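Local coordinates for protein cytochrome P450 CYP260B1 (Sorangium cellulosum, PDB 5HIW) that belongs to the cytochrome P450 family of haem proteins and binds protoporphyrin IX containing iron within a largely helical fold, at residues A[5-10]-A[32-37]; A[20-25]-A[302-307]; A[120-125]-A[384-389]; A[248-253]-A[317-322]. All coordinates share one frame; numbering follows the deposited sequence.

Contact 1: A[5-10]-A[32-37]; sequences KNLFSF and YFDEGL
K5 lays its aliphatic chain across the Y32 side chain at about a right angle, and of all the residues here these two have the most surface buried by the contact. The closest approach is K5 CB to Y32 CD2, 3.7 Å, oblique to the ring. The chain of K5 then runs extended past the ring, and its NZ is hydrogen-bonded to H29 ND1. L7 CD1 comes obliquely to the phenol end of Y32, 3.5 Å from CZ. The K5 backbone pairs in parallel with D34, K5 N giving a bond to F33 O (3.0 Å) and K5 O taking one from E35 N (2.9 Å). This adds the short strand 4-5 to the edge of the mixed sheet, beside strand 31-34. F8 contributes the third large share. L37 CD1 sits 3.8 Å above the centre of the F8 ring, a CH-pi contact, while Y32 OH lies in the ring plane at its edge. D34 ties the parts together: with CG anti to its backbone N (chi1 -165°), OD2 receives L7 N at 2.9 Å on the syn side and Y32 OH on the anti lone pair, and OD1 accepts from L37 N in an Asx motif. A buried carboxylate gripped by several N-H and O-H donors is consistent with a stabilised negative charge, compensated by dipoles and not by a cation in either segment.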
loop_
_atom_site.group_PDB
_atom_site.type_symbol
_atom_site.label_atom_id
_atom_site.label_comp_id
_atom_site.label_asym_id
_atom_site.label_seq_id
_atom_site.Cartn_x
_atom_site.Cartn_y
_atom_site.Cartn_z
ATOM N N LYS A 5 11.390 -17.454 16.435
ATOM C CA LYS A 5 11.184 -18.191 15.201
ATOM C C LYS A 5 11.640 -17.316 14.046
ATOM O O LYS A 5 12.035 -16.174 14.284
ATOM C CB LYS A 5 9.684 -18.501 15.018
ATOM C CG LYS A 5 8.986 -19.078 16.227
ATOM C CD LYS A 5 7.508 -19.280 15.887
ATOM C CE LYS A 5 6.836 -20.010 17.040
ATOM N NZ LYS A 5 5.424 -20.344 16.806
ATOM N N ASN A 6 11.741 -17.868 12.843
ATOM C CA ASN A 6 12.138 -17.051 11.671
ATOM C C ASN A 6 11.056 -17.351 10.620
ATOM O O ASN A 6 11.124 -18.355 9.931
ATOM C CB ASN A 6 13.551 -17.411 11.123
ATOM C CG ASN A 6 14.027 -16.410 10.026
ATOM O OD1 ASN A 6 13.221 -15.857 9.299
ATOM N ND2 ASN A 6 15.326 -16.154 9.938
ATOM N N LEU A 7 9.974 -16.578 10.630
ATOM C CA LEU A 7 8.846 -16.857 9.731
ATOM C C LEU A 7 8.826 -15.975 8.467
ATOM O O LEU A 7 8.255 -16.339 7.457
ATOM C CB LEU A 7 7.564 -16.666 10.537
ATOM C CG LEU A 7 7.377 -17.484 11.811
ATOM C CD1 LEU A 7 6.040 -17.149 12.411
ATOM C CD2 LEU A 7 7.431 -18.991 11.513
ATOM N N PHE A 8 9.493 -14.836 8.510
ATOM C CA PHE A 8 9.400 -13.867 7.414
ATOM C C PHE A 8 10.360 -14.110 6.249
ATOM O O PHE A 8 10.254 -13.470 5.214
ATOM C CB PHE A 8 9.466 -12.447 7.970
ATOM C CG PHE A 8 8.144 -11.989 8.572
ATOM C CD1 PHE A 8 7.670 -12.503 9.771
ATOM C CD2 PHE A 8 7.334 -11.066 7.891
ATOM C CE1 PHE A 8 6.477 -12.096 10.304
ATOM C CE2 PHE A 8 6.131 -10.664 8.427
ATOM C CZ PHE A 8 5.695 -11.131 9.626
ATOM N N SER A 9 11.320 -15.014 6.446
ATOM C CA SER A 9 12.252 -15.394 5.360
ATOM C C SER A 9 11.621 -16.487 4.473
ATOM O O SER A 9 12.112 -16.792 3.410
ATOM C CB SER A 9 13.630 -15.811 5.944
ATOM O OG SER A 9 13.443 -16.801 6.947
ATOM N N PHE A 10 10.500 -17.022 4.878
ATOM C CA PHE A 10 9.723 -17.978 4.049
ATOM C C PHE A 10 9.568 -17.445 2.613
ATOM O O PHE A 10 9.221 -16.283 2.412
ATOM C CB PHE A 10 8.359 -18.179 4.749
ATOM C CG PHE A 10 7.453 -19.220 4.118
ATOM C CD1 PHE A 10 6.589 -18.869 3.126
ATOM C CD2 PHE A 10 7.483 -20.546 4.543
ATOM C CE1 PHE A 10 5.756 -19.816 2.513
ATOM C CE2 PHE A 10 6.655 -21.493 3.973
ATOM C CZ PHE A 10 5.776 -21.136 2.961
ATOM N N TYR A 32 5.915 -13.473 19.416
ATOM C CA TYR A 32 7.155 -14.248 19.254
ATOM C C TYR A 32 8.162 -13.302 18.722
ATOM O O TYR A 32 7.795 -12.223 18.210
ATOM C CB TYR A 32 6.950 -15.467 18.360
ATOM C CG TYR A 32 7.060 -15.137 16.913
ATOM C CD1 TYR A 32 5.959 -14.620 16.230
ATOM C CD2 TYR A 32 8.229 -15.269 16.240
ATOM C CE1 TYR A 32 6.047 -14.247 14.888
ATOM C CE2 TYR A 32 8.335 -14.908 14.918
ATOM C CZ TYR A 32 7.199 -14.400 14.238
ATOM O OH TYR A 32 7.297 -13.923 12.960
ATOM N N PHE A 33 9.450 -13.614 18.852
ATOM C CA PHE A 33 10.479 -12.713 18.403
ATOM C C PHE A 33 10.908 -13.348 17.125
ATOM O O PHE A 33 11.340 -14.520 17.084
ATOM C CB PHE A 33 11.648 -12.595 19.424
ATOM C CG PHE A 33 12.754 -11.690 19.020
ATOM C CD1 PHE A 33 13.756 -12.098 18.146
ATOM C CD2 PHE A 33 12.841 -10.409 19.544
ATOM C CE1 PHE A 33 14.743 -11.227 17.790
ATOM C CE2 PHE A 33 13.844 -9.534 19.164
ATOM C CZ PHE A 33 14.812 -9.944 18.281
ATOM N N ASP A 34 10.791 -12.579 16.051
ATOM C CA ASP A 34 11.254 -13.041 14.760
ATOM C C ASP A 34 12.699 -12.647 14.568
ATOM O O ASP A 34 13.046 -11.493 14.470
ATOM C CB ASP A 34 10.412 -12.464 13.619
ATOM C CG ASP A 34 10.635 -13.190 12.346
ATOM O OD1 ASP A 34 11.690 -12.977 11.725
ATOM O OD2 ASP A 34 9.770 -14.023 11.979
ATOM N N GLU A 35 13.532 -13.673 14.462
ATOM C CA GLU A 35 14.986 -13.507 14.270
ATOM C C GLU A 35 15.376 -12.941 12.930
ATOM O O GLU A 35 16.377 -12.286 12.848
ATOM C CB GLU A 35 15.704 -14.868 14.535
ATOM C CG GLU A 35 15.574 -15.295 15.971
ATOM C CD GLU A 35 16.304 -16.588 16.338
ATOM O OE1 GLU A 35 16.410 -17.481 15.503
ATOM O OE2 GLU A 35 16.641 -16.703 17.534
ATOM N N GLY A 36 14.565 -13.156 11.892
ATOM C CA GLY A 36 14.827 -12.543 10.548
ATOM C C GLY A 36 14.533 -11.031 10.615
ATOM O O GLY A 36 15.313 -10.231 10.118
ATOM N N LEU A 37 13.428 -10.629 11.212
ATOM C CA LEU A 37 13.072 -9.179 11.355
ATOM C C LEU A 37 13.808 -8.503 12.466
ATOM O O LEU A 37 14.018 -7.313 12.413
ATOM C CB LEU A 37 11.544 -8.966 11.603
ATOM C CG LEU A 37 10.550 -9.524 10.568
ATOM C CD1 LEU A 37 9.165 -9.099 10.959
ATOM C CD2 LEU A 37 10.822 -9.097 9.113
#

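Contact 2: A[20-25]-A[302-307]; sequences IHLAAA and SLIARH
L22 reaches from helix 17-28 of this P450 towards an ST motif at the end of strand 298-302, where the chain leaves the mixed sheet and turns into a short 3-10 segment. With its CG opposite the carbonyl carbon (chi1 -64°) and chi2 extended, CD1 is the branch that reaches the turn. It meets two side chains there: those of L22 and I304 lie at a slant to each other, CD1 4.1 Å from I304 CG2, and CD1 also approaches the S302 hydroxyl. Nearer the backbone, L22 CB and A305 CB meet at 4.1 Å. A23 and A305 have the nearest backbones, their CA atoms 5.0 Å apart, and A23 CB faces the carbonyl oxygen of A305 in a loose contact. Small side chains thus let the helix come near the turn, and all five touching residues are buried. L303, which points away from the helix, touches the haem, so the turn packs on the helix and, through L303, contributes to the haem pocket. Between the segments the packing is apolar. S302 OG, swung to the far side from its own N, takes up two N-H groups of its turn, I304 N at 3.2 Å and A305 N at 3.1 Å, while L22 CD1 lies 3.8 Å from the same oxygen.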
loop_
_atom_site.group_PDB
_atom_site.type_symbol
_atom_site.label_atom_id
_atom_site.label_comp_id
_atom_site.label_asym_id
_atom_site.label_seq_id
_atom_site.Cartn_x
_atom_site.Cartn_y
_atom_site.Cartn_z
ATOM N N ILE A 20 -0.892 -19.071 5.126
ATOM C CA ILE A 20 -1.132 -20.382 5.810
ATOM C C ILE A 20 -0.108 -20.606 6.946
ATOM O O ILE A 20 -0.470 -20.992 8.092
ATOM C CB ILE A 20 -1.077 -21.526 4.808
ATOM C CG1 ILE A 20 -2.327 -21.489 3.896
ATOM C CG2 ILE A 20 -1.023 -22.892 5.587
ATOM C CD1 ILE A 20 -2.367 -22.455 2.710
ATOM N N HIS A 21 1.137 -20.375 6.598
ATOM C CA HIS A 21 2.310 -20.481 7.503
ATOM C C HIS A 21 2.182 -19.580 8.706
ATOM O O HIS A 21 2.358 -20.032 9.847
ATOM C CB HIS A 21 3.540 -20.133 6.660
ATOM C CG HIS A 21 4.853 -20.189 7.354
ATOM N ND1 HIS A 21 5.690 -19.079 7.449
ATOM C CD2 HIS A 21 5.549 -21.236 7.858
ATOM C CE1 HIS A 21 6.806 -19.445 8.047
ATOM N NE2 HIS A 21 6.738 -20.738 8.317
ATOM N N LEU A 22 1.820 -18.318 8.491
ATOM C CA LEU A 22 1.584 -17.448 9.612
ATOM C C LEU A 22 0.421 -17.822 10.484
ATOM O O LEU A 22 0.507 -17.692 11.714
ATOM C CB LEU A 22 1.388 -15.982 9.179
ATOM C CG LEU A 22 2.623 -15.361 8.525
ATOM C CD1 LEU A 22 2.269 -13.926 8.191
ATOM C CD2 LEU A 22 3.880 -15.384 9.397
ATOM N N ALA A 23 -0.699 -18.205 9.885
ATOM C CA ALA A 23 -1.836 -18.561 10.714
ATOM C C ALA A 23 -1.519 -19.855 11.554
ATOM O O ALA A 23 -1.928 -19.916 12.712
ATOM C CB ALA A 23 -3.059 -18.791 9.856
ATOM N N ALA A 24 -0.806 -20.822 10.950
ATOM C CA ALA A 24 -0.308 -22.023 11.705
ATOM C C ALA A 24 0.605 -21.630 12.887
ATOM O O ALA A 24 0.410 -22.068 14.028
ATOM C CB ALA A 24 0.385 -23.001 10.778
ATOM N N ALA A 25 1.507 -20.707 12.658
ATOM C CA ALA A 25 2.404 -20.242 13.695
ATOM C C ALA A 25 1.638 -19.503 14.763
ATOM O O ALA A 25 1.957 -19.614 15.929
ATOM C CB ALA A 25 3.522 -19.353 13.125
ATOM N N SER A 302 1.507 -8.230 12.351
ATOM C CA SER A 302 1.169 -8.889 11.132
ATOM C C SER A 302 -0.218 -8.444 10.646
ATOM O O SER A 302 -1.208 -8.531 11.365
ATOM C CB SER A 302 1.096 -10.401 11.278
ATOM O OG SER A 302 0.707 -11.004 10.029
ATOM N N LEU A 303 -0.260 -7.945 9.437
ATOM C CA LEU A 303 -1.521 -7.573 8.800
ATOM C C LEU A 303 -2.019 -8.690 7.908
ATOM O O LEU A 303 -3.001 -8.518 7.222
ATOM C CB LEU A 303 -1.347 -6.260 8.057
ATOM C CG LEU A 303 -0.905 -5.068 8.886
ATOM C CD1 LEU A 303 -0.684 -3.790 8.058
ATOM C CD2 LEU A 303 -1.800 -4.694 10.030
ATOM N N ILE A 304 -1.336 -9.864 7.906
ATOM C CA ILE A 304 -1.739 -11.003 7.105
ATOM C C ILE A 304 -2.360 -12.181 7.893
ATOM O O ILE A 304 -3.227 -12.860 7.372
ATOM C CB ILE A 304 -0.533 -11.503 6.223
ATOM C CG1 ILE A 304 -0.242 -10.486 5.073
ATOM C CG2 ILE A 304 -0.719 -12.888 5.607
ATOM C CD1 ILE A 304 1.094 -10.563 4.343
ATOM N N ALA A 305 -1.839 -12.474 9.083
ATOM C CA ALA A 305 -2.262 -13.707 9.742
ATOM C C ALA A 305 -3.795 -13.797 9.919
ATOM O O ALA A 305 -4.375 -14.819 9.652
ATOM C CB ALA A 305 -1.597 -13.802 11.054
ATOM N N ARG A 306 -4.412 -12.713 10.310
ATOM C CA ARG A 306 -5.932 -12.631 10.418
ATOM C C ARG A 306 -6.592 -13.112 9.179
ATOM O O ARG A 306 -7.612 -13.801 9.242
ATOM C CB ARG A 306 -6.403 -11.221 10.747
ATOM C CG ARG A 306 -7.865 -11.099 11.127
ATOM C CD ARG A 306 -8.241 -9.723 11.663
ATOM N NE ARG A 306 -9.431 -9.885 12.496
ATOM C CZ ARG A 306 -10.695 -9.919 12.049
ATOM N NH1 ARG A 306 -11.005 -9.783 10.768
ATOM N NH2 ARG A 306 -11.679 -10.136 12.907
ATOM N N HIS A 307 -6.060 -12.770 7.977
ATOM C CA HIS A 307 -6.715 -13.123 6.762
ATOM C C HIS A 307 -6.825 -14.626 6.547
ATOM O O HIS A 307 -7.631 -15.090 5.742
ATOM C CB HIS A 307 -5.993 -12.480 5.576
ATOM C CG HIS A 307 -5.989 -10.975 5.644
ATOM N ND1 HIS A 307 -5.163 -10.200 4.861
ATOM C CD2 HIS A 307 -6.691 -10.107 6.425
ATOM C CE1 HIS A 307 -5.390 -8.932 5.130
ATOM N NE2 HIS A 307 -6.315 -8.847 6.063
#

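Contact 3: A[120-125]-A[384-389]; sequences RAELFD and PDQIPA
E122 reaches across to the backbone of I387, and its carboxylate is the busiest acceptor of the contact. OE2 takes I387 N at 2.8 Å on its anti side, 28° out of the carboxylate plane, and also F124 N at 3.0 Å from the other face of that plane. OE1 accepts D125 N, again from above the plane, and forms a salt bridge with R377, whose guanidinium also pairs with D125. E122 N is taken up by D126 OD2. The bend at chi2 (-66°) folds the chain of E122 back over the start of the helix, where its two oxygens cap the backbone N-H groups of F124 and D125; E122 is the N-cap residue of helix 123-128. The glutamate thereby serves two structural elements at once, for the segments also join in an antiparallel sheet, strand 120-122 lying at its edge beside strand 388-390. A121 and A389 form a hydrogen-bonded pair: A389 N gives a short, nearly straight bond to A121 O (2.7 Å), and A121 N bonds A389 O at 3.0 Å. E122 and P388 make the adjacent non-hydrogen-bonded pair, a place where the proline's lack of an N-H costs no bond to strand 120-122. Beyond it, I387 O accepts from L123 N at 3.0 Å, the donor lying above the carbonyl plane. Q386 CB packs against the carboxylate of E122, with the amide plane turned 84° from it. On the buried side, L123 CD1 rests on A389 CB at 3.8 Å, and I387 CD1 lies at the edge of the F124 ring, 4.0 Å from F124 CB.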
loop_
_atom_site.group_PDB
_atom_site.type_symbol
_atom_site.label_atom_id
_atom_site.label_comp_id
_atom_site.label_asym_id
_atom_site.label_seq_id
_atom_site.Cartn_x
_atom_site.Cartn_y
_atom_site.Cartn_z
ATOM N N ARG A 120 3.240 -10.928 -24.974
ATOM C CA ARG A 120 3.351 -11.218 -23.565
ATOM C C ARG A 120 3.581 -9.920 -22.828
ATOM O O ARG A 120 3.900 -8.864 -23.413
ATOM C CB ARG A 120 4.503 -12.204 -23.271
ATOM C CG ARG A 120 4.441 -13.464 -24.145
ATOM C CD ARG A 120 5.382 -14.541 -23.650
ATOM N NE ARG A 120 5.243 -15.793 -24.430
ATOM C CZ ARG A 120 6.177 -16.746 -24.523
ATOM N NH1 ARG A 120 7.344 -16.629 -23.896
ATOM N NH2 ARG A 120 5.954 -17.830 -25.263
ATOM N N ALA A 121 3.384 -10.000 -21.521
ATOM C CA ALA A 121 3.773 -8.912 -20.649
ATOM C C ALA A 121 4.264 -9.462 -19.342
ATOM O O ALA A 121 3.879 -10.554 -18.884
ATOM C CB ALA A 121 2.584 -7.974 -20.436
ATOM N N GLU A 122 5.124 -8.703 -18.718
ATOM C CA GLU A 122 5.398 -8.880 -17.358
ATOM C C GLU A 122 4.614 -7.723 -16.697
ATOM O O GLU A 122 5.049 -6.534 -16.773
ATOM C CB GLU A 122 6.876 -8.746 -17.182
ATOM C CG GLU A 122 7.490 -9.208 -15.911
ATOM C CD GLU A 122 7.030 -8.354 -14.732
ATOM O OE1 GLU A 122 7.609 -7.298 -14.475
ATOM O OE2 GLU A 122 6.063 -8.758 -14.097
ATOM N N LEU A 123 3.467 -8.042 -16.087
ATOM C CA LEU A 123 2.496 -7.000 -15.687
ATOM C C LEU A 123 2.912 -6.265 -14.400
ATOM O O LEU A 123 2.291 -5.266 -14.074
ATOM C CB LEU A 123 1.105 -7.574 -15.520
ATOM C CG LEU A 123 0.407 -8.092 -16.754
ATOM C CD1 LEU A 123 -0.918 -8.806 -16.433
ATOM C CD2 LEU A 123 0.167 -7.027 -17.768
ATOM N N PHE A 124 3.931 -6.701 -13.701
ATOM C CA PHE A 124 4.479 -5.878 -12.622
ATOM C C PHE A 124 5.119 -4.632 -13.283
ATOM O O PHE A 124 4.667 -3.532 -13.092
ATOM C CB PHE A 124 5.488 -6.549 -11.718
ATOM C CG PHE A 124 5.847 -5.704 -10.515
ATOM C CD1 PHE A 124 5.044 -5.662 -9.438
ATOM C CD2 PHE A 124 6.994 -4.873 -10.530
ATOM C CE1 PHE A 124 5.321 -4.838 -8.347
ATOM C CE2 PHE A 124 7.279 -4.035 -9.481
ATOM C CZ PHE A 124 6.411 -3.991 -8.366
ATOM N N ASP A 125 6.142 -4.847 -14.107
ATOM C CA ASP A 125 6.795 -3.723 -14.778
ATOM C C ASP A 125 5.853 -2.962 -15.687
ATOM O O ASP A 125 5.914 -1.710 -15.745
ATOM C CB ASP A 125 7.972 -4.266 -15.619
ATOM C CG ASP A 125 9.196 -4.658 -14.802
ATOM O OD1 ASP A 125 9.309 -4.399 -13.589
ATOM O OD2 ASP A 125 10.113 -5.263 -15.399
ATOM N N PRO A 384 4.823 -11.030 -5.487
ATOM C CA PRO A 384 5.554 -11.798 -6.501
ATOM C C PRO A 384 6.722 -11.033 -7.028
ATOM O O PRO A 384 6.724 -9.796 -7.052
ATOM C CB PRO A 384 4.521 -12.015 -7.596
ATOM C CG PRO A 384 3.720 -10.813 -7.589
ATOM C CD PRO A 384 3.611 -10.457 -6.112
ATOM N N ASP A 385 7.759 -11.776 -7.449
ATOM C CA ASP A 385 8.858 -11.126 -8.145
ATOM C C ASP A 385 8.613 -10.712 -9.531
ATOM O O ASP A 385 9.383 -9.876 -10.051
ATOM C CB ASP A 385 10.155 -11.949 -7.967
ATOM C CG ASP A 385 10.122 -13.281 -8.650
ATOM O OD1 ASP A 385 9.109 -13.723 -9.232
ATOM O OD2 ASP A 385 11.177 -13.918 -8.584
ATOM N N GLN A 386 7.566 -11.234 -10.165
ATOM C CA GLN A 386 7.119 -10.856 -11.481
ATOM C C GLN A 386 5.751 -11.485 -11.723
ATOM O O GLN A 386 5.302 -12.405 -10.969
ATOM C CB GLN A 386 8.085 -11.269 -12.630
ATOM C CG GLN A 386 8.555 -12.724 -12.481
ATOM C CD GLN A 386 9.200 -13.241 -13.752
ATOM O OE1 GLN A 386 8.705 -12.986 -14.818
ATOM N NE2 GLN A 386 10.267 -13.963 -13.633
ATOM N N ILE A 387 5.086 -10.983 -12.752
ATOM C CA ILE A 387 3.713 -11.346 -13.094
ATOM C C ILE A 387 3.619 -11.646 -14.557
ATOM O O ILE A 387 3.064 -10.889 -15.374
ATOM C CB ILE A 387 2.667 -10.285 -12.678
ATOM C CG1 ILE A 387 2.884 -9.886 -11.240
ATOM C CG2 ILE A 387 1.287 -10.913 -12.832
ATOM C CD1 ILE A 387 2.154 -8.619 -10.927
ATOM N N PRO A 388 4.197 -12.781 -14.939
ATOM C CA PRO A 388 4.255 -13.132 -16.374
ATOM C C PRO A 388 2.892 -13.439 -16.944
ATOM O O PRO A 388 2.256 -14.383 -16.492
ATOM C CB PRO A 388 5.126 -14.408 -16.385
ATOM C CG PRO A 388 5.612 -14.634 -15.007
ATOM C CD PRO A 388 4.722 -13.844 -14.072
ATOM N N ALA A 389 2.465 -12.733 -17.985
ATOM C CA ALA A 389 1.202 -12.985 -18.628
ATOM C C ALA A 389 1.242 -13.143 -20.149
ATOM O O ALA A 389 2.155 -12.661 -20.817
ATOM C CB ALA A 389 0.210 -11.894 -18.288
#

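Contact 4: A[248-253]-A[317-322]; sequences PDAMNQ and ETFDIH
Segment 317-322 probably corresponds to the PERF region of the P450 fold and packs against the first turns of helix 248-256; its D320 N bonds E267 OE2, and E267 with R270 fits the family's ExxR pattern. A250 is the central point: its CB touches F319 CE2 and I321 CG2, each at 3.9 Å. The methyl meets the F319 ring at its edge and in its plane, while H247 stacks on F319. A chi1 of -175° extends the F319 ring towards the helix. I321 fits beside it and divides its branches between two residues, CG2 turning to A250 while CG1 and CD1 run alongside Q253 in the opposite direction; CD1 lies 4.0 Å from Q253 CB. One turn on from A250, the amide of Q253 arrives at the rim of the H322 imidazole. Q253 NE2 stands 3.2 Å from H322 NE2, near the ring plane, but the amide and ring planes are 74° apart and the angle is too poor for a hydrogen bond. Separately, the backbone N of H322 bonds D320 OD1 at 2.9 Å, an Asx turn closing the bend after D320. The segment 317-322 is also packed against helix 261-271, through F319 on E267 and I321 on A264. M251, on another side of helix 248-256, meets helix 232-245, which F319 also touches through A243.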
loop_
_atom_site.group_PDB
_atom_site.type_symbol
_atom_site.label_atom_id
_atom_site.label_comp_id
_atom_site.label_asym_id
_atom_site.label_seq_id
_atom_site.Cartn_x
_atom_site.Cartn_y
_atom_site.Cartn_z
ATOM N N PRO A 248 -8.667 -18.622 -13.005
ATOM C CA PRO A 248 -9.432 -18.426 -14.193
ATOM C C PRO A 248 -10.968 -18.619 -14.031
ATOM O O PRO A 248 -11.679 -18.105 -14.835
ATOM C CB PRO A 248 -8.828 -19.496 -15.161
ATOM C CG PRO A 248 -8.380 -20.534 -14.246
ATOM C CD PRO A 248 -7.705 -19.718 -13.160
ATOM N N ASP A 249 -11.478 -19.356 -13.036
ATOM C CA ASP A 249 -12.943 -19.463 -12.885
ATOM C C ASP A 249 -13.497 -18.052 -12.496
ATOM O O ASP A 249 -14.557 -17.601 -12.938
ATOM C CB ASP A 249 -13.336 -20.516 -11.810
ATOM C CG ASP A 249 -13.163 -22.045 -12.280
ATOM O OD1 ASP A 249 -12.971 -22.296 -13.479
ATOM O OD2 ASP A 249 -13.251 -23.001 -11.437
ATOM N N ALA A 250 -12.752 -17.358 -11.657
ATOM C CA ALA A 250 -13.129 -16.029 -11.206
ATOM C C ALA A 250 -12.990 -15.064 -12.337
ATOM O O ALA A 250 -13.808 -14.195 -12.498
ATOM C CB ALA A 250 -12.222 -15.600 -10.047
ATOM N N MET A 251 -11.942 -15.208 -13.164
ATOM C CA MET A 251 -11.775 -14.241 -14.251
ATOM C C MET A 251 -12.901 -14.426 -15.249
ATOM O O MET A 251 -13.354 -13.469 -15.816
ATOM C CB MET A 251 -10.414 -14.348 -14.942
ATOM C CG MET A 251 -9.455 -13.259 -14.431
ATOM S SD MET A 251 -7.807 -13.268 -15.175
ATOM C CE MET A 251 -8.139 -12.470 -16.737
ATOM N N ASN A 252 -13.398 -15.643 -15.382
ATOM C CA ASN A 252 -14.584 -15.892 -16.252
ATOM C C ASN A 252 -15.909 -15.263 -15.727
ATOM O O ASN A 252 -16.687 -14.635 -16.486
ATOM C CB ASN A 252 -14.758 -17.406 -16.507
ATOM C CG ASN A 252 -13.724 -17.956 -17.482
ATOM O OD1 ASN A 252 -13.134 -17.212 -18.275
ATOM N ND2 ASN A 252 -13.481 -19.268 -17.406
ATOM N N GLN A 253 -16.157 -15.442 -14.444
ATOM C CA GLN A 253 -17.259 -14.770 -13.795
ATOM C C GLN A 253 -17.181 -13.245 -13.991
ATOM O O GLN A 253 -18.231 -12.609 -14.329
ATOM C CB GLN A 253 -17.328 -15.147 -12.315
ATOM C CG GLN A 253 -17.705 -16.603 -12.044
ATOM C CD GLN A 253 -17.459 -17.020 -10.608
ATOM O OE1 GLN A 253 -16.337 -16.955 -10.110
ATOM N NE2 GLN A 253 -18.509 -17.431 -9.924
ATOM N N GLU A 317 -7.910 -20.305 2.539
ATOM C CA GLU A 317 -7.009 -20.555 1.436
ATOM C C GLU A 317 -7.639 -20.436 0.071
ATOM O O GLU A 317 -6.928 -20.389 -0.940
ATOM C CB GLU A 317 -6.402 -21.985 1.494
ATOM C CG GLU A 317 -5.918 -22.461 2.813
ATOM C CD GLU A 317 -7.002 -22.836 3.792
ATOM O OE1 GLU A 317 -8.167 -23.027 3.339
ATOM O OE2 GLU A 317 -6.665 -22.882 5.034
ATOM N N THR A 318 -8.962 -20.481 0.022
ATOM C CA THR A 318 -9.740 -20.405 -1.194
ATOM C C THR A 318 -10.098 -18.936 -1.548
ATOM O O THR A 318 -10.618 -18.228 -0.691
ATOM C CB THR A 318 -11.033 -21.241 -1.025
ATOM O OG1 THR A 318 -10.653 -22.636 -0.840
ATOM C CG2 THR A 318 -11.962 -21.123 -2.240
ATOM N N PHE A 319 -9.774 -18.543 -2.781
ATOM C CA PHE A 319 -10.165 -17.262 -3.367
ATOM C C PHE A 319 -11.592 -17.351 -3.836
ATOM O O PHE A 319 -11.908 -18.098 -4.832
ATOM C CB PHE A 319 -9.270 -16.975 -4.530
ATOM C CG PHE A 319 -9.493 -15.630 -5.150
ATOM C CD1 PHE A 319 -9.079 -14.486 -4.500
ATOM C CD2 PHE A 319 -10.225 -15.518 -6.308
ATOM C CE1 PHE A 319 -9.318 -13.255 -5.043
ATOM C CE2 PHE A 319 -10.471 -14.266 -6.882
ATOM C CZ PHE A 319 -10.008 -13.115 -6.200
ATOM N N ASP A 320 -12.495 -16.623 -3.179
ATOM C CA ASP A 320 -13.937 -16.611 -3.578
ATOM C C ASP A 320 -14.435 -15.242 -3.845
ATOM O O ASP A 320 -14.601 -14.508 -2.848
ATOM C CB ASP A 320 -14.728 -17.209 -2.402
ATOM C CG ASP A 320 -16.194 -17.413 -2.698
ATOM O OD1 ASP A 320 -16.742 -16.976 -3.729
ATOM O OD2 ASP A 320 -16.809 -17.999 -1.801
ATOM N N ILE A 321 -14.747 -14.880 -5.089
ATOM C CA ILE A 321 -15.173 -13.512 -5.377
ATOM C C ILE A 321 -16.526 -13.201 -4.833
ATOM O O ILE A 321 -16.890 -12.014 -4.749
ATOM C CB ILE A 321 -15.045 -13.062 -6.855
ATOM C CG1 ILE A 321 -16.016 -13.759 -7.809
ATOM C CG2 ILE A 321 -13.593 -13.218 -7.329
ATOM C CD1 ILE A 321 -15.889 -13.103 -9.188
ATOM N N HIS A 322 -17.266 -14.240 -4.459
ATOM C CA HIS A 322 -18.526 -14.025 -3.715
ATOM C C HIS A 322 -18.444 -13.978 -2.205
ATOM O O HIS A 322 -19.464 -13.727 -1.555
ATOM C CB HIS A 322 -19.561 -15.077 -4.165
ATOM C CG HIS A 322 -19.749 -15.078 -5.651
ATOM N ND1 HIS A 322 -20.384 -14.054 -6.317
ATOM C CD2 HIS A 322 -19.327 -15.937 -6.602
ATOM C CE1 HIS A 322 -20.358 -14.287 -7.608
ATOM N NE2 HIS A 322 -19.755 -15.451 -7.805
#

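Overall arrangement
Contacts 1 and 2 form one continuous region, their centres 13 Å apart: L7 CD1 packs on A25 CB at 3.4 Å, so helix 17-28 bears on both the 5-10 loop and the turn after strand 298-302. Contact 2 also meets contact 4, where I20 CD1 touches E317 CG at 3.6 Å, although their centres are 21 Å apart. Contact 3 touches none of the others; its nearest neighbour is contact 4, about 8 Å away between nearest atoms. Contact 2 alone includes a residue of the haem pocket. The side chains of I304, F124 and F8 lie about 10, 11 and 13 Å from the haem, placing contacts 1 and 3 outside the first shell of the cofactor.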